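PDB 6I1M: cystatin from Fasciola hepatica, which probably inhibits papain-like cysteine proteases, as an unusual secreted, disulfide-containing member of the stefin (type 1 cystatin) group. Local coordinates for residues Leu23-Leu26 with Leu27-Gly30. Sequence-based numbering, arbitrary orientation.
Sequences LSKL and LTAG
Thr28 OG1 reaches back over the last turn of its helix to two carbonyl oxygens, 3.1 Å from Lys25 O and equally 3.1 Å from Ser24 O, and which of them takes its one proton is not settled. A water bound to OG1 also bonds to Ser24 OG, at 2.8 Å from that hydroxyl. A chi1 of 62° tucks OG1 in over the main chain of Thr28, flanked by N and C, and turns the hydroxyl back toward the preceding turn, while the CG2 branch comes 3.3 Å from Ser24 O. That same oxygen accepts the fairly straight bond from Thr28 N, 2.9 Å long, and Leu23 O takes Leu27 N at 2.8 Å. The i to i+4 series ends in a more bent bond from Ala29 N to Lys25 O, with an N-H...O angle of 143°; the methyl CB of Ala29 rests against this oxygen at 3.4 Å. Gly30 then leaves helical geometry with positive phi (78°); with two bonds running back into the last turn, one of them from Gly30 N to Leu27 O, the helix closes in a Schellman motif. The helical backbone places CB of Leu27 beside Leu23 O, and with CG anti to the backbone N the branched end leads away from residues 23-26. This turn ends helix 12-28, the helix that packs on the four-stranded antiparallel sheet of the cystatin fold. Leu26, buried, touches Pro87 of strand 83-90 and Val32 in the following loop, and the ammonium of Lys25 is hydrogen-bonded to Val84 O, tying the helix end to that outermost strand.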
# COMPACT_ATOMS: atom_id res chain seq x y z
N LEU A 23 -6.95 1.77 -1.86
CA LEU A 23 -8.39 1.44 -1.89
C LEU A 23 -8.82 1.42 -3.35
O LEU A 23 -9.43 0.42 -3.78
CB LEU A 23 -9.16 2.51 -1.13
CG LEU A 23 -10.69 2.39 -1.12
CD1 LEU A 23 -11.14 0.96 -0.85
CD2 LEU A 23 -11.28 3.32 -0.07
N SER A 24 -8.50 2.50 -4.07
CA SER A 24 -8.84 2.65 -5.50
C SER A 24 -8.33 1.44 -6.28
O SER A 24 -9.10 0.90 -7.07
CB SER A 24 -8.34 3.93 -6.06
OG SER A 24 -8.42 3.87 -7.47
N LYS A 25 -7.09 1.00 -6.04
CA LYS A 25 -6.46 -0.17 -6.73
C LYS A 25 -7.24 -1.44 -6.40
O LYS A 25 -7.59 -2.17 -7.34
CB LYS A 25 -5.01 -0.38 -6.27
CG LYS A 25 -4.24 -1.42 -7.07
CD LYS A 25 -4.35 -1.25 -8.56
CE LYS A 25 -3.56 -2.29 -9.32
NZ LYS A 25 -2.29 -1.72 -9.84
N LEU A 26 -7.52 -1.69 -5.12
CA LEU A 26 -8.28 -2.90 -4.71
C LEU A 26 -9.69 -2.85 -5.32
O LEU A 26 -10.17 -3.92 -5.78
CB LEU A 26 -8.32 -2.99 -3.18
CG LEU A 26 -7.03 -3.46 -2.52
CD1 LEU A 26 -7.12 -3.25 -1.02
CD2 LEU A 26 -6.74 -4.92 -2.86
N LEU A 27 -10.30 -1.67 -5.39
CA LEU A 27 -11.67 -1.48 -5.95
C LEU A 27 -11.66 -1.74 -7.46
O LEU A 27 -12.51 -2.54 -7.95
CB LEU A 27 -12.18 -0.07 -5.62
CG LEU A 27 -13.61 0.21 -6.06
CD1 LEU A 27 -14.61 -0.74 -5.38
CD2 LEU A 27 -13.99 1.65 -5.78
N THR A 28 -10.72 -1.17 -8.20
CA THR A 28 -10.65 -1.36 -9.67
C THR A 28 -10.26 -2.80 -10.02
O THR A 28 -10.65 -3.24 -11.10
CB THR A 28 -9.74 -0.31 -10.33
OG1 THR A 28 -8.44 -0.51 -9.78
CG2 THR A 28 -10.23 1.10 -10.12
N ALA A 29 -9.55 -3.53 -9.16
CA ALA A 29 -9.18 -4.95 -9.41
C ALA A 29 -10.31 -5.92 -9.00
O ALA A 29 -10.11 -7.15 -9.17
CB ALA A 29 -7.90 -5.29 -8.67
N GLY A 30 -11.43 -5.42 -8.45
CA GLY A 30 -12.57 -6.26 -8.06
C GLY A 30 -12.32 -6.97 -6.75
O GLY A 30 -13.07 -7.89 -6.42
O HOH W 1 -7.11 2.26 -9.34